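Local coordinates for alpha-1,3-glucanase (Paenibacillus glycanilyticus, PDB 6K0P), which probably hydrolyses the alpha-1,3-glucosidic linkages of alpha-1,3-glucan as a glycoside hydrolase of family 87, at residues K210-N222 against E233-P247. The protein carries 1 engineered substitution. Sequence-based numbering, arbitrary orientation.
Sequences KGIYIPAGEWTIN and EIVGAGPWYTKLVAP. With GLC (alpha-D-glucopyranose), chain D.
Ile-214 packs over the Thr-242 methyl, its CG2 lying 3.6 Å from CG2 of Thr-242, while its CD1 reaches between CG2 of Ile-234 and CD2 of Leu-244. With CG1 anti to the carbonyl carbon (chi1 -48°), the two branches divide the work: CD1 bridges both strands of the neighbouring turn, and CG2 sits against the threonine methyl, the two side chains crossing at about a right angle. Ile-221 enters the same core farther along, its CD1 against CB of Leu-244 at 3.8 Å, and helix 196-204 covers Ile-212 and Ile-221. The Thr-242 hydroxyl ties the two corners together: OG1 donates to O of Ile-214 (2.8 Å) and accepts from N of Ala-237 (2.8 Å). Within the corner of 210-222, Trp-219 NE1 donates to O of Pro-215 from above the carbonyl plane, holding the indole against its own turn.

Parallel backbone ladders keep register on each side of the corner. In the first, Ile-212 and Ile-214 donate to the carbonyls of Glu-233 and Val-235; in the second, strand 217-220 pairs with 242-245, with N-to-C directions 27° apart. Corner 237-241 takes up three more residues than 215-216.

Glu-218 and Lys-243, paired on the outer surface, send extended chains to the same alpha-D-glucopyranose. Glu-218 OE2 accepts from sugar O1 at 2.6 Å, whereas Lys-243 NZ reaches O5 only weakly (3.4 Å). Their charged atoms do not touch; a water that donates to OE2 and accepts from NZ links them, and Gln-140 O also bonds the sugar. At the other end, a second water joins Lys-210 NZ to Glu-233 OE2, while OE1 is held by Tyr-187.

Parallel turns stacked around an aliphatic interior are as expected for the right-handed parallel beta-helix of pectate-lyase-like proteins.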
ATOM      1  N   LYS A 210      16.551 -19.470  22.027  1.00 14.37           N
ATOM      2  CA  LYS A 210      15.868 -19.431  20.740  1.00 13.11           C
ATOM      3  C   LYS A 210      15.854 -18.045  20.119  1.00 13.72           C
ATOM      4  O   LYS A 210      15.658 -17.923  18.903  1.00 13.49           O
ATOM      5  CB  LYS A 210      14.412 -19.872  20.911  1.00 17.22           C
ATOM      6  CG  LYS A 210      14.243 -21.318  21.343  1.00 20.53           C
ATOM      7  CD  LYS A 210      12.961 -21.879  20.752  1.00 33.84           C
ATOM      8  CE  LYS A 210      12.141 -22.618  21.786  1.00 37.58           C
ATOM      9  NZ  LYS A 210      10.680 -22.473  21.523  1.00 32.38           N
ATOM     10  N   GLY A 211      16.032 -17.003  20.922  1.00 12.36           N
ATOM     11  CA  GLY A 211      15.977 -15.652  20.387  1.00 10.66           C
ATOM     12  C   GLY A 211      15.883 -14.637  21.500  1.00 11.64           C
ATOM     13  O   GLY A 211      16.413 -14.846  22.603  1.00 11.29           O
ATOM     14  N   ILE A 212      15.210 -13.528  21.195  1.00 10.76           N
ATOM     15  CA  ILE A 212      15.019 -12.448  22.151  1.00 10.40           C
ATOM     16  C   ILE A 212      13.544 -12.102  22.243  1.00 10.85           C
ATOM     17  O   ILE A 212      12.766 -12.339  21.311  1.00 11.83           O
ATOM     18  CB  ILE A 212      15.850 -11.188  21.820  1.00 10.68           C
ATOM     19  CG1 ILE A 212      15.345 -10.505  20.542  1.00 11.62           C
ATOM     20  CG2 ILE A 212      17.330 -11.535  21.722  1.00 11.92           C
ATOM     21  CD1 ILE A 212      15.919  -9.088  20.334  1.00 12.31           C
ATOM     22  N   TYR A 213      13.166 -11.555  23.392  1.00 10.53           N
ATOM     23  CA  TYR A 213      11.831 -11.035  23.633  1.00  9.65           C
ATOM     24  C   TYR A 213      11.950  -9.543  23.885  1.00  9.19           C
ATOM     25  O   TYR A 213      12.797  -9.106  24.675  1.00 11.25           O
ATOM     26  CB  TYR A 213      11.209 -11.710  24.859  1.00  9.95           C
ATOM     27  CG  TYR A 213       9.906 -11.091  25.305  1.00 10.93           C
ATOM     28  CD1 TYR A 213       8.745 -11.232  24.545  1.00 10.05           C
ATOM     29  CD2 TYR A 213       9.833 -10.366  26.493  1.00 12.01           C
ATOM     30  CE1 TYR A 213       7.546 -10.664  24.964  1.00 10.03           C
ATOM     31  CE2 TYR A 213       8.637  -9.812  26.920  1.00 10.90           C
ATOM     32  CZ  TYR A 213       7.506  -9.960  26.154  1.00 11.00           C
ATOM     33  OH  TYR A 213       6.329  -9.398  26.602  1.00 11.22           O
ATOM     34  N   ILE A 214      11.110  -8.765  23.210  1.00 10.55           N
ATOM     35  CA  ILE A 214      11.101  -7.318  23.374  1.00 11.76           C
ATOM     36  C   ILE A 214       9.787  -6.937  24.050  1.00 10.14           C
ATOM     37  O   ILE A 214       8.715  -7.056  23.434  1.00 10.36           O
ATOM     38  CB  ILE A 214      11.290  -6.581  22.045  1.00 10.69           C
ATOM     39  CG1 ILE A 214      12.465  -7.182  21.270  1.00  9.74           C
ATOM     40  CG2 ILE A 214      11.531  -5.098  22.301  1.00 10.88           C
ATOM     41  CD1 ILE A 214      12.785  -6.473  19.936  1.00 12.96           C
ATOM     42  N   PRO A 215       9.817  -6.503  25.303  1.00 10.78           N
ATOM     43  CA  PRO A 215       8.578  -6.281  26.055  1.00 11.62           C
ATOM     44  C   PRO A 215       7.800  -5.089  25.523  1.00 10.68           C
ATOM     45  O   PRO A 215       8.250  -4.332  24.659  1.00 10.94           O
ATOM     46  CB  PRO A 215       9.066  -5.985  27.478  1.00 13.27           C
ATOM     47  CG  PRO A 215      10.492  -6.395  27.521  1.00 17.40           C
ATOM     48  CD  PRO A 215      11.023  -6.297  26.119  1.00 12.22           C
ATOM     49  N   ALA A 216       6.606  -4.914  26.086  1.00 11.36           N
ATOM     50  CA  ALA A 216       5.851  -3.694  25.839  1.00 12.38           C
ATOM     51  C   ALA A 216       6.710  -2.487  26.183  1.00 10.87           C
ATOM     52  O   ALA A 216       7.469  -2.500  27.161  1.00 12.82           O
ATOM     53  CB  ALA A 216       4.590  -3.695  26.708  1.00 13.18           C
ATOM     54  N   GLY A 217       6.606  -1.442  25.363  1.00 11.59           N
ATOM     55  CA  GLY A 217       7.350  -0.229  25.613  1.00 11.49           C
ATOM     56  C   GLY A 217       7.842   0.419  24.343  1.00 12.28           C
ATOM     57  O   GLY A 217       7.519  -0.044  23.248  1.00 12.99           O
ATOM     58  N   GLU A 218       8.608   1.496  24.476  1.00 11.57           N
ATOM     59  CA  GLU A 218       9.266   2.137  23.350  1.00 12.14           C
ATOM     60  C   GLU A 218      10.758   1.889  23.472  1.00 16.15           C
ATOM     61  O   GLU A 218      11.361   2.204  24.504  1.00 19.25           O
ATOM     62  CB  GLU A 218       9.007   3.641  23.341  1.00 13.09           C
ATOM     63  CG  GLU A 218       7.552   4.040  23.166  1.00 12.90           C
ATOM     64  CD  GLU A 218       7.410   5.546  23.061  1.00 17.57           C
ATOM     65  OE1 GLU A 218       8.428   6.211  22.776  1.00 21.23           O
ATOM     66  OE2 GLU A 218       6.291   6.055  23.240  1.00 22.87           O
ATOM     67  N   TRP A 219      11.348   1.343  22.414  1.00 12.27           N
ATOM     68  CA  TRP A 219      12.731   0.882  22.433  1.00 11.87           C
ATOM     69  C   TRP A 219      13.450   1.521  21.258  1.00 13.70           C
ATOM     70  O   TRP A 219      13.035   1.346  20.108  1.00 12.92           O
ATOM     71  CB  TRP A 219      12.766  -0.644  22.330  1.00 12.85           C
ATOM     72  CG  TRP A 219      11.912  -1.274  23.384  1.00 10.28           C
ATOM     73  CD1 TRP A 219      10.649  -1.778  23.236  1.00 11.95           C
ATOM     74  CD2 TRP A 219      12.246  -1.419  24.768  1.00 11.71           C
ATOM     75  NE1 TRP A 219      10.189  -2.244  24.443  1.00 12.03           N
ATOM     76  CE2 TRP A 219      11.153  -2.041  25.397  1.00 12.81           C
ATOM     77  CE3 TRP A 219      13.371  -1.095  25.531  1.00 13.68           C
ATOM     78  CZ2 TRP A 219      11.144  -2.340  26.755  1.00 15.15           C
ATOM     79  CZ3 TRP A 219      13.362  -1.398  26.889  1.00 15.70           C
ATOM     80  CH2 TRP A 219      12.259  -2.014  27.480  1.00 16.66           C
ATOM     81  N   THR A 220      14.512   2.270  21.542  1.00 13.77           N
ATOM     82  CA  THR A 220      15.217   2.969  20.478  1.00 12.82           C
ATOM     83  C   THR A 220      15.870   1.968  19.536  1.00 12.91           C
ATOM     84  O   THR A 220      16.556   1.035  19.973  1.00 14.61           O
ATOM     85  CB  THR A 220      16.288   3.879  21.075  1.00 15.08           C
ATOM     86  OG1 THR A 220      15.656   4.966  21.757  1.00 16.77           O
ATOM     87  CG2 THR A 220      17.201   4.439  19.972  1.00 14.91           C
ATOM     88  N   ILE A 221      15.642   2.151  18.243  1.00 11.32           N
ATOM     89  CA  ILE A 221      16.456   1.524  17.213  1.00 12.70           C
ATOM     90  C   ILE A 221      17.189   2.652  16.492  1.00 12.39           C
ATOM     91  O   ILE A 221      16.616   3.381  15.672  1.00 13.22           O
ATOM     92  CB  ILE A 221      15.645   0.618  16.276  1.00 12.44           C
ATOM     93  CG1 ILE A 221      14.377   1.301  15.754  1.00 13.11           C
ATOM     94  CG2 ILE A 221      15.260  -0.668  17.001  1.00 14.82           C
ATOM     95  CD1 ILE A 221      13.705   0.515  14.628  1.00 17.21           C
ATOM     96  N   ASN A 222      18.462   2.840  16.839  1.00 13.52           N
ATOM     97  CA  ASN A 222      19.259   3.900  16.234  1.00 12.23           C
ATOM     98  C   ASN A 222      20.318   3.350  15.293  1.00 13.78           C
ATOM     99  O   ASN A 222      21.261   4.063  14.931  1.00 16.62           O
ATOM    100  CB  ASN A 222      19.871   4.824  17.291  1.00 15.78           C
ATOM    101  CG  ASN A 222      20.856   4.117  18.198  1.00 21.34           C
ATOM    102  OD1 ASN A 222      21.285   2.997  17.928  1.00 21.73           O
ATOM    103  ND2 ASN A 222      21.219   4.776  19.293  1.00 26.03           N
ATOM    104  N   GLU A 233      14.809 -15.920  16.601  1.00 10.48           N
ATOM    105  CA  GLU A 233      13.439 -15.463  16.802  1.00 11.63           C
ATOM    106  C   GLU A 233      13.476 -14.129  17.534  1.00 14.82           C
ATOM    107  O   GLU A 233      14.159 -13.992  18.553  1.00 13.84           O
ATOM    108  CB  GLU A 233      12.656 -16.478  17.629  1.00 12.40           C
ATOM    109  CG  GLU A 233      12.474 -17.815  16.949  1.00 14.44           C
ATOM    110  CD  GLU A 233      11.693 -18.784  17.799  1.00 21.59           C
ATOM    111  OE1 GLU A 233      10.737 -18.349  18.473  1.00 15.07           O
ATOM    112  OE2 GLU A 233      12.043 -19.985  17.797  1.00 23.51           O
ATOM    113  N   ILE A 234      12.754 -13.141  17.008  1.00 11.50           N
ATOM    114  CA  ILE A 234      12.556 -11.859  17.671  1.00 11.49           C
ATOM    115  C   ILE A 234      11.060 -11.725  17.899  1.00 11.52           C
ATOM    116  O   ILE A 234      10.287 -11.688  16.935  1.00 11.68           O
ATOM    117  CB  ILE A 234      13.115 -10.699  16.836  1.00 13.13           C
ATOM    118  CG1 ILE A 234      14.615 -10.909  16.617  1.00 16.42           C
ATOM    119  CG2 ILE A 234      12.854  -9.351  17.521  1.00 13.11           C
ATOM    120  CD1 ILE A 234      15.274  -9.841  15.818  1.00 19.59           C
ATOM    121  N   VAL A 235      10.650 -11.702  19.164  1.00 11.21           N
ATOM    122  CA  VAL A 235       9.243 -11.791  19.546  1.00  9.93           C
ATOM    123  C   VAL A 235       8.909 -10.601  20.433  1.00 11.41           C
ATOM    124  O   VAL A 235       9.570 -10.383  21.454  1.00 10.60           O
ATOM    125  CB  VAL A 235       8.952 -13.100  20.305  1.00 10.30           C
ATOM    126  CG1 VAL A 235       7.485 -13.178  20.676  1.00 13.65           C
ATOM    127  CG2 VAL A 235       9.391 -14.328  19.478  1.00 14.03           C
ATOM    128  N   GLY A 236       7.881  -9.840  20.054  1.00 10.31           N
ATOM    129  CA  GLY A 236       7.370  -8.765  20.875  1.00 10.79           C
ATOM    130  C   GLY A 236       6.115  -9.167  21.633  1.00  9.96           C
ATOM    131  O   GLY A 236       5.696 -10.329  21.648  1.00 11.50           O
ATOM    132  N   ALA A 237       5.488  -8.160  22.241  1.00  9.94           N
ATOM    133  CA  ALA A 237       4.281  -8.328  23.039  1.00 10.26           C
ATOM    134  C   ALA A 237       3.010  -8.091  22.239  1.00 10.55           C
ATOM    135  O   ALA A 237       1.912  -8.217  22.790  1.00 11.42           O
ATOM    136  CB  ALA A 237       4.312  -7.362  24.233  1.00 10.58           C
ATOM    137  N   GLY A 238       3.143  -7.760  20.956  1.00 10.17           N
ATOM    138  CA  GLY A 238       2.038  -7.340  20.127  1.00 11.51           C
ATOM    139  C   GLY A 238       2.338  -5.965  19.561  1.00  9.55           C
ATOM    140  O   GLY A 238       2.995  -5.145  20.209  1.00 10.51           O
ATOM    141  N   PRO A 239       1.874  -5.688  18.336  1.00  9.31           N
ATOM    142  CA  PRO A 239       2.268  -4.428  17.677  1.00  9.75           C
ATOM    143  C   PRO A 239       1.755  -3.164  18.356  1.00 10.82           C
ATOM    144  O   PRO A 239       2.383  -2.107  18.204  1.00 12.60           O
ATOM    145  CB  PRO A 239       1.728  -4.577  16.244  1.00 13.04           C
ATOM    146  CG  PRO A 239       0.661  -5.618  16.336  1.00 11.95           C
ATOM    147  CD  PRO A 239       1.094  -6.565  17.445  1.00  9.95           C
ATOM    148  N   TRP A 240       0.638  -3.222  19.083  1.00 10.31           N
ATOM    149  CA  TRP A 240       0.195  -2.057  19.849  1.00 10.80           C
ATOM    150  C   TRP A 240       1.039  -1.821  21.092  1.00 12.24           C
ATOM    151  O   TRP A 240       0.920  -0.756  21.711  1.00 12.51           O
ATOM    152  CB  TRP A 240      -1.276  -2.215  20.259  1.00 11.45           C
ATOM    153  CG  TRP A 240      -2.255  -1.746  19.215  1.00 10.05           C
ATOM    154  CD1 TRP A 240      -2.856  -2.507  18.246  1.00 12.03           C
ATOM    155  CD2 TRP A 240      -2.744  -0.409  19.034  1.00 11.55           C
ATOM    156  NE1 TRP A 240      -3.703  -1.725  17.483  1.00 10.43           N
ATOM    157  CE2 TRP A 240      -3.644  -0.433  17.943  1.00  9.54           C
ATOM    158  CE3 TRP A 240      -2.507   0.810  19.689  1.00 11.20           C
ATOM    159  CZ2 TRP A 240      -4.308   0.714  17.494  1.00 10.60           C
ATOM    160  CZ3 TRP A 240      -3.169   1.948  19.236  1.00 11.34           C
ATOM    161  CH2 TRP A 240      -4.058   1.889  18.154  1.00 10.57           C
ATOM    162  N   TYR A 241       1.879  -2.780  21.484  1.00 11.04           N
ATOM    163  CA  TYR A 241       2.598  -2.696  22.754  1.00 10.08           C
ATOM    164  C   TYR A 241       4.102  -2.552  22.594  1.00  9.46           C
ATOM    165  O   TYR A 241       4.694  -1.668  23.214  1.00 11.40           O
ATOM    166  CB  TYR A 241       2.286  -3.926  23.615  1.00 11.24           C
ATOM    167  CG  TYR A 241       0.825  -4.067  23.932  1.00 12.48           C
ATOM    168  CD1 TYR A 241       0.193  -3.164  24.775  1.00 15.57           C
ATOM    169  CD2 TYR A 241       0.071  -5.086  23.366  1.00 11.67           C
ATOM    170  CE1 TYR A 241      -1.166  -3.286  25.065  1.00 15.24           C
ATOM    171  CE2 TYR A 241      -1.273  -5.216  23.643  1.00 13.42           C
ATOM    172  CZ  TYR A 241      -1.880  -4.314  24.493  1.00 14.15           C
ATOM    173  OH  TYR A 241      -3.223  -4.447  24.765  1.00 15.77           O
ATOM    174  N   THR A 242       4.746  -3.413  21.807  1.00 10.30           N
ATOM    175  CA  THR A 242       6.190  -3.331  21.598  1.00  9.83           C
ATOM    176  C   THR A 242       6.428  -2.400  20.421  1.00  9.69           C
ATOM    177  O   THR A 242       6.053  -2.723  19.290  1.00 10.67           O
ATOM    178  CB  THR A 242       6.760  -4.711  21.288  1.00 10.32           C
ATOM    179  OG1 THR A 242       6.572  -5.570  22.420  1.00 11.11           O
ATOM    180  CG2 THR A 242       8.262  -4.616  20.969  1.00 11.88           C
ATOM    181  N   LYS A 243       7.048  -1.251  20.683  1.00  8.96           N
ATOM    182  CA  LYS A 243       7.297  -0.234  19.666  1.00  9.06           C
ATOM    183  C   LYS A 243       8.797  -0.021  19.541  1.00 11.26           C
ATOM    184  O   LYS A 243       9.438   0.454  20.486  1.00 12.11           O
ATOM    185  CB  LYS A 243       6.630   1.087  20.063  1.00 11.62           C
ATOM    186  CG  LYS A 243       5.118   0.963  20.241  1.00 12.44           C
ATOM    187  CD  LYS A 243       4.533   2.244  20.835  1.00 17.60           C
ATOM    188  CE  LYS A 243       3.033   2.113  21.079  1.00 18.69           C
ATOM    189  NZ  LYS A 243       2.466   3.430  21.500  1.00 25.17           N
ATOM    190  N   LEU A 244       9.345  -0.343  18.372  1.00 10.62           N
ATOM    191  CA  LEU A 244      10.731  -0.027  18.061  1.00 11.52           C
ATOM    192  C   LEU A 244      10.735   1.341  17.392  1.00 12.84           C
ATOM    193  O   LEU A 244      10.032   1.549  16.394  1.00 14.62           O
ATOM    194  CB  LEU A 244      11.312  -1.087  17.129  1.00 11.30           C
ATOM    195  CG  LEU A 244      11.129  -2.548  17.548  1.00 12.99           C
ATOM    196  CD1 LEU A 244      11.901  -3.465  16.586  1.00 11.87           C
ATOM    197  CD2 LEU A 244      11.559  -2.787  18.994  1.00 14.05           C
ATOM    198  N   VAL A 245      11.484   2.282  17.953  1.00 10.16           N
ATOM    199  CA  VAL A 245      11.334   3.693  17.612  1.00 10.64           C
ATOM    200  C   VAL A 245      12.665   4.234  17.104  1.00 10.71           C
ATOM    201  O   VAL A 245      13.652   4.273  17.850  1.00 12.05           O
ATOM    202  CB  VAL A 245      10.821   4.507  18.814  1.00 11.45           C
ATOM    203  CG1 VAL A 245      10.644   5.966  18.434  1.00 11.06           C
ATOM    204  CG2 VAL A 245       9.498   3.931  19.323  1.00 12.11           C
ATOM    205  N   ALA A 246      12.685   4.680  15.848  1.00 10.77           N
ATOM    206  CA  ALA A 246      13.842   5.414  15.351  1.00 11.17           C
ATOM    207  C   ALA A 246      13.923   6.755  16.081  1.00 11.53           C
ATOM    208  O   ALA A 246      12.897   7.320  16.462  1.00 13.03           O
ATOM    209  CB  ALA A 246      13.694   5.667  13.849  1.00 11.17           C
ATOM    210  N   PRO A 247      15.140   7.294  16.301  1.00 12.03           N
ATOM    211  CA  PRO A 247      15.253   8.553  17.053  1.00 13.07           C
ATOM    212  C   PRO A 247      14.449   9.661  16.404  1.00 14.06           C
ATOM    213  O   PRO A 247      14.757  10.078  15.286  1.00 12.92           O
ATOM    214  CB  PRO A 247      16.758   8.854  17.014  1.00 13.81           C
ATOM    215  CG  PRO A 247      17.394   7.504  16.838  1.00 17.37           C
ATOM    216  CD  PRO A 247      16.457   6.752  15.930  1.00 15.80           C
TER
HETATM  217  C1  GLC D   1       4.088   7.081  20.759  1.00 23.91           C
HETATM  218  C2  GLC D   1       4.373   8.259  19.849  1.00 24.29           C
HETATM  219  C3  GLC D   1       3.309   9.365  19.836  1.00 21.51           C
HETATM  220  C4  GLC D   1       1.960   8.724  19.806  1.00 21.82           C
HETATM  221  C5  GLC D   1       1.843   7.847  21.017  1.00 21.95           C
HETATM  222  C6  GLC D   1       0.450   7.256  21.181  1.00 20.77           C
HETATM  223  O1  GLC D   1       4.432   7.402  22.023  1.00 21.72           O
HETATM  224  O2  GLC D   1       5.651   8.756  20.148  1.00 23.33           O
HETATM  225  O3  GLC D   1       3.366  10.022  18.599  1.00 19.87           O
HETATM  226  O4  GLC D   1       0.986   9.725  19.865  1.00 19.15           O
HETATM  227  O5  GLC D   1       2.713   6.780  20.781  1.00 23.97           O
HETATM  228  O6  GLC D   1       0.020   6.487  20.085  1.00 20.69           O
HETATM  229  O   HOH W   1       9.959 -21.652  18.811  1.00 35.55           O
HETATM  230  O   HOH W   2       3.971   4.641  23.596  1.00 19.07           O
HETATM  231  O   HOH W   3      14.188   6.482  19.683  1.00 18.15           O